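Local coordinates for protein RTX toxin RtxA (Vibrio vulnificus MO6-24/O, PDB 6IMP) that probably acts as a hydrolase, forming an alpha/beta hydrolase-fold effector domain within a large RTX virulence toxin, at residues L203-P208 with L255-G260; T211-A216 with E259-E264. One frame throughout, in Å; residues are numbered along the deposited sequence.

From the N terminus, the chain runs along strand 200-204 into 203-208 and straight on into helix 210-216, which holds 211-216. It then makes an excursion through helices 224-232 and 239-243 before strand 252-256 brings it back. There 255-260 pairs with 203-208, so interaction 1 closes a loop of 46 residues. A few residues later 259-264, at the start of helix 260-274, packs on 211-216 and interaction 2 closes one of 42. The loops cross rather than nest, sharing Glu-259 and Gly-260. Together the contacts join neighbouring strands of the sheet and the helices that follow them, touching where the Pro-206 carbonyl meets Leu-261 and Met-207 meets Ala-213, among other points.

Interaction 1. Residues L203-P208 with L255-G260; sequences LDRPMP and LTDNEG
The guanidinium of Arg-205, carried on a side chain whose CB and CG lie beside Leu-255 O and the start of Asp-257, has the carboxylate of Asp-204 at its edge and in its plane. The grip is side-on: NE of Arg-205 reaches OD1 of Asp-204 at 2.7 Å and NH2 of Arg-205 reaches OD2 of Asp-204 at 3.0 Å, each on the syn side. The acid is tilted, with NE 34° out of the carboxylate plane. A bend at chi3 (-81°) turns the guanidinium back to its neighbour in sequence. His-175 also bonds Asp-204 OD2, and Ser-291 takes Arg-205 NH2, so this buried ion pair is held at both ends. The strands themselves are joined by backbone: Arg-205 N donates to Leu-255 O at 2.7 Å, whereas the bond from Leu-255 N to Leu-203 O is weak at 3.3 Å. Asp-204 and Leu-255 form the parallel bridge and project from the same face of the sheet. Pro-206 CD rests 3.9 Å from Leu-255 O. Just beyond, Asp-257 OD1 lies 4.2 Å from Arg-205 CB, and the Asp-257 side chain touches His-288. Adjacent parallel strands, with an acidic residue after the second and a histidine against it, are consistent with the acid-histidine part of an alpha/beta hydrolase catalytic triad.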
loop_
_atom_site.group_PDB
_atom_site.type_symbol
_atom_site.label_atom_id
_atom_site.label_comp_id
_atom_site.label_asym_id
_atom_site.label_seq_id
_atom_site.Cartn_x
_atom_site.Cartn_y
_atom_site.Cartn_z
ATOM N N LEU A 203 1.134 -8.561 3.783
ATOM C CA LEU A 203 0.299 -8.490 2.589
ATOM C C LEU A 203 -1.182 -8.550 2.983
ATOM O O LEU A 203 -1.758 -9.629 3.123
ATOM C CB LEU A 203 0.643 -9.638 1.627
ATOM C CG LEU A 203 2.097 -9.698 1.107
ATOM C CD1 LEU A 203 2.374 -11.011 0.385
ATOM C CD2 LEU A 203 2.424 -8.522 0.196
ATOM N N ASP A 204 -1.779 -7.381 3.187
ATOM C CA ASP A 204 -3.175 -7.274 3.640
ATOM C C ASP A 204 -4.106 -7.350 2.438
ATOM O O ASP A 204 -4.221 -6.394 1.694
ATOM C CB ASP A 204 -3.386 -5.939 4.404
ATOM C CG ASP A 204 -4.848 -5.706 4.840
ATOM O OD1 ASP A 204 -5.668 -6.655 4.751
ATOM O OD2 ASP A 204 -5.174 -4.569 5.284
ATOM N N ARG A 205 -4.785 -8.479 2.267
ATOM C CA ARG A 205 -5.784 -8.629 1.192
ATOM C C ARG A 205 -5.191 -8.182 -0.153
ATOM O O ARG A 205 -5.773 -7.347 -0.849
ATOM C CB ARG A 205 -7.048 -7.815 1.500
ATOM C CG ARG A 205 -7.756 -8.218 2.785
ATOM C CD ARG A 205 -8.769 -7.163 3.237
ATOM N NE ARG A 205 -8.141 -6.056 3.959
ATOM C CZ ARG A 205 -8.754 -4.929 4.331
ATOM N NH1 ARG A 205 -10.041 -4.743 4.076
ATOM N NH2 ARG A 205 -8.064 -3.970 4.942
ATOM N N PRO A 206 -4.019 -8.732 -0.511
ATOM C CA PRO A 206 -3.233 -8.276 -1.637
ATOM C C PRO A 206 -3.916 -8.375 -2.985
ATOM O O PRO A 206 -4.823 -9.189 -3.181
ATOM C CB PRO A 206 -2.056 -9.245 -1.634
ATOM C CG PRO A 206 -2.650 -10.487 -1.111
ATOM C CD PRO A 206 -3.451 -9.970 0.034
ATOM N N MET A 207 -3.388 -7.591 -3.922
ATOM C CA MET A 207 -3.561 -7.819 -5.353
ATOM C C MET A 207 -2.405 -8.710 -5.746
ATOM O O MET A 207 -1.260 -8.290 -5.637
ATOM C CB MET A 207 -3.438 -6.490 -6.090
ATOM C CG MET A 207 -3.112 -6.607 -7.563
ATOM S SD MET A 207 -2.823 -4.994 -8.294
ATOM C CE MET A 207 -4.468 -4.291 -8.274
ATOM N N PRO A 208 -2.679 -9.955 -6.173
ATOM C CA PRO A 208 -1.523 -10.804 -6.422
ATOM C C PRO A 208 -0.851 -10.448 -7.708
ATOM O O PRO A 208 0.332 -10.706 -7.883
ATOM C CB PRO A 208 -2.140 -12.181 -6.543
ATOM C CG PRO A 208 -3.455 -11.911 -7.193
ATOM C CD PRO A 208 -3.940 -10.642 -6.531
ATOM N N LEU A 255 -2.994 -12.118 4.907
ATOM C CA LEU A 255 -4.415 -12.256 5.190
ATOM C C LEU A 255 -5.230 -11.942 3.952
ATOM O O LEU A 255 -5.184 -10.831 3.437
ATOM C CB LEU A 255 -4.808 -11.337 6.341
ATOM C CG LEU A 255 -3.890 -11.387 7.575
ATOM C CD1 LEU A 255 -4.533 -10.635 8.723
ATOM C CD2 LEU A 255 -3.577 -12.801 8.015
ATOM N N THR A 256 -5.967 -12.931 3.472
ATOM C CA THR A 256 -6.769 -12.772 2.261
ATOM C C THR A 256 -8.252 -12.644 2.571
ATOM O O THR A 256 -8.719 -13.148 3.579
ATOM C CB THR A 256 -6.590 -13.968 1.319
ATOM O OG1 THR A 256 -7.204 -15.130 1.886
ATOM C CG2 THR A 256 -5.125 -14.241 1.089
ATOM N N ASP A 257 -8.988 -12.029 1.650
ATOM C CA ASP A 257 -10.436 -11.800 1.813
ATOM C C ASP A 257 -11.241 -13.012 1.332
ATOM O O ASP A 257 -10.667 -13.972 0.830
ATOM C CB ASP A 257 -10.878 -10.523 1.082
ATOM C CG ASP A 257 -10.428 -10.485 -0.368
ATOM O OD1 ASP A 257 -9.219 -10.700 -0.632
ATOM O OD2 ASP A 257 -11.276 -10.214 -1.238
ATOM N N ASN A 258 -12.561 -12.985 1.530
ATOM C CA ASN A 258 -13.407 -14.167 1.277
ATOM C C ASN A 258 -14.111 -14.101 -0.081
ATOM O O ASN A 258 -15.018 -14.889 -0.360
ATOM C CB ASN A 258 -14.432 -14.375 2.412
ATOM C CG ASN A 258 -15.538 -13.313 2.435
ATOM O OD1 ASN A 258 -15.649 -12.463 1.536
ATOM N ND2 ASN A 258 -16.374 -13.369 3.471
ATOM N N GLU A 259 -13.681 -13.157 -0.911
ATOM C CA GLU A 259 -14.293 -12.900 -2.213
ATOM C C GLU A 259 -13.279 -13.311 -3.280
ATOM O O GLU A 259 -12.154 -13.741 -2.945
ATOM C CB GLU A 259 -14.566 -11.390 -2.388
ATOM C CG GLU A 259 -15.567 -10.801 -1.392
ATOM C CD GLU A 259 -15.801 -9.306 -1.575
ATOM O OE1 GLU A 259 -15.084 -8.665 -2.366
ATOM O OE2 GLU A 259 -16.703 -8.758 -0.912
ATOM N N GLY A 260 -13.687 -13.193 -4.551
ATOM C CA GLY A 260 -12.910 -13.680 -5.703
ATOM C C GLY A 260 -11.415 -13.368 -5.707
ATOM O O GLY A 260 -10.589 -14.243 -5.990
#

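Interaction 2. Residues T211-A216 with E259-E264; sequences TKAITA and EGLGEE
Glu-264 is folded at its second torsion (chi2 -71°), which swings its carboxylate toward Lys-212, itself bent at chi3 and chi4 near its amine end. The two chains cross obliquely and finish in a salt bridge, Lys-212 NZ to Glu-264 OE1 at 2.6 Å. The amine comes from above the carboxylate, 51° out of its plane, and CE of Lys-212 lies close to the same oxygen. Both residues of the pair are partly exposed. Helices 211-216 and 260-264 run roughly antiparallel, at 147° with axes 9.2 Å apart. The first belongs to the excursion between strands 200-204 and 252-256, which carries helices 210-216, 224-232 and 239-243, the place where alpha/beta hydrolases commonly carry their cap or lid; the second starts the helix that follows strand 252-256 in the core fold. Between the helices lies Leu-261, with CG anti to its backbone N. That torsion directs CD1 to Ala-213, 3.9 Å from its CA, while Pro-208 and His-288 also touch the leucine. Ala-216 packs by its CB on the backbone of the opposite helix, 3.8 Å from Leu-261 N, and the backbones come closest near Gly-260, whose CA lies 5.5 Å from Ala-216 CA.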
loop_
_atom_site.group_PDB
_atom_site.type_symbol
_atom_site.label_atom_id
_atom_site.label_comp_id
_atom_site.label_asym_id
_atom_site.label_seq_id
_atom_site.Cartn_x
_atom_site.Cartn_y
_atom_site.Cartn_z
ATOM N N THR A 211 -3.491 -8.484 -13.382
ATOM C CA THR A 211 -4.273 -9.249 -14.361
ATOM C C THR A 211 -5.356 -10.030 -13.605
ATOM O O THR A 211 -6.550 -9.955 -13.921
ATOM C CB THR A 211 -3.374 -10.214 -15.174
ATOM O OG1 THR A 211 -2.927 -11.292 -14.341
ATOM C CG2 THR A 211 -2.149 -9.484 -15.734
ATOM N N LYS A 212 -4.919 -10.678 -12.531
ATOM C CA LYS A 212 -5.779 -11.496 -11.688
ATOM C C LYS A 212 -6.749 -10.647 -10.873
ATOM O O LYS A 212 -7.828 -11.104 -10.500
ATOM C CB LYS A 212 -4.922 -12.379 -10.784
ATOM C CG LYS A 212 -4.216 -13.479 -11.573
ATOM C CD LYS A 212 -3.175 -14.234 -10.755
ATOM C CE LYS A 212 -3.369 -15.747 -10.831
ATOM N NZ LYS A 212 -3.257 -16.378 -9.481
ATOM N N ALA A 213 -6.373 -9.400 -10.629
ATOM C CA ALA A 213 -7.280 -8.433 -10.041
ATOM C C ALA A 213 -8.327 -7.961 -11.042
ATOM O O ALA A 213 -9.496 -7.807 -10.689
ATOM C CB ALA A 213 -6.499 -7.251 -9.501
ATOM N N ILE A 214 -7.894 -7.693 -12.275
ATOM C CA ILE A 214 -8.801 -7.284 -13.350
ATOM C C ILE A 214 -9.784 -8.419 -13.644
ATOM O O ILE A 214 -10.992 -8.188 -13.774
ATOM C CB ILE A 214 -8.017 -6.876 -14.628
ATOM C CG1 ILE A 214 -7.442 -5.461 -14.446
ATOM C CG2 ILE A 214 -8.914 -6.905 -15.871
ATOM C CD1 ILE A 214 -6.291 -5.118 -15.362
ATOM N N THR A 215 -9.238 -9.636 -13.702
ATOM C CA THR A 215 -9.998 -10.887 -13.835
ATOM C C THR A 215 -11.085 -11.093 -12.769
ATOM O O THR A 215 -12.194 -11.517 -13.093
ATOM C CB THR A 215 -9.030 -12.097 -13.806
ATOM O OG1 THR A 215 -8.401 -12.246 -15.085
ATOM C CG2 THR A 215 -9.746 -13.400 -13.450
ATOM N N ALA A 216 -10.755 -10.837 -11.504
ATOM C CA ALA A 216 -11.687 -11.094 -10.391
ATOM C C ALA A 216 -12.936 -10.231 -10.493
ATOM O O ALA A 216 -14.019 -10.663 -10.128
ATOM C CB ALA A 216 -11.001 -10.862 -9.046
ATOM N N GLU A 259 -13.681 -13.157 -0.911
ATOM C CA GLU A 259 -14.293 -12.900 -2.213
ATOM C C GLU A 259 -13.279 -13.311 -3.280
ATOM O O GLU A 259 -12.154 -13.741 -2.945
ATOM C CB GLU A 259 -14.566 -11.390 -2.388
ATOM C CG GLU A 259 -15.567 -10.801 -1.392
ATOM C CD GLU A 259 -15.801 -9.306 -1.575
ATOM O OE1 GLU A 259 -15.084 -8.665 -2.366
ATOM O OE2 GLU A 259 -16.703 -8.758 -0.912
ATOM N N GLY A 260 -13.687 -13.193 -4.551
ATOM C CA GLY A 260 -12.910 -13.680 -5.703
ATOM C C GLY A 260 -11.415 -13.368 -5.707
ATOM O O GLY A 260 -10.589 -14.243 -5.990
ATOM N N LEU A 261 -11.063 -12.121 -5.409
ATOM C CA LEU A 261 -9.661 -11.739 -5.277
ATOM C C LEU A 261 -8.901 -12.631 -4.283
ATOM O O LEU A 261 -7.783 -13.069 -4.560
ATOM C CB LEU A 261 -9.548 -10.283 -4.844
ATOM C CG LEU A 261 -8.122 -9.739 -4.919
ATOM C CD1 LEU A 261 -7.713 -9.551 -6.370
ATOM C CD2 LEU A 261 -7.955 -8.439 -4.151
ATOM N N GLY A 262 -9.530 -12.907 -3.141
ATOM C CA GLY A 262 -8.881 -13.593 -2.022
ATOM C C GLY A 262 -8.578 -15.058 -2.268
ATOM O O GLY A 262 -7.696 -15.632 -1.623
ATOM N N GLU A 263 -9.327 -15.674 -3.179
ATOM C CA GLU A 263 -8.979 -17.017 -3.680
ATOM C C GLU A 263 -7.599 -17.005 -4.323
ATOM O O GLU A 263 -6.697 -17.745 -3.911
ATOM C CB GLU A 263 -10.013 -17.520 -4.701
ATOM C CG GLU A 263 -11.014 -18.523 -4.140
ATOM C CD GLU A 263 -11.660 -19.369 -5.221
ATOM O OE1 GLU A 263 -10.949 -20.204 -5.836
ATOM O OE2 GLU A 263 -12.877 -19.200 -5.455
ATOM N N GLU A 264 -7.436 -16.131 -5.311
ATOM C CA GLU A 264 -6.172 -15.990 -6.026
ATOM C C GLU A 264 -5.028 -15.811 -5.047
ATOM O O GLU A 264 -3.923 -16.304 -5.266
ATOM C CB GLU A 264 -6.233 -14.793 -6.980
ATOM C CG GLU A 264 -7.191 -14.961 -8.154
ATOM C CD GLU A 264 -6.696 -15.960 -9.191
ATOM O OE1 GLU A 264 -5.726 -16.707 -8.906
ATOM O OE2 GLU A 264 -7.276 -15.992 -10.304
#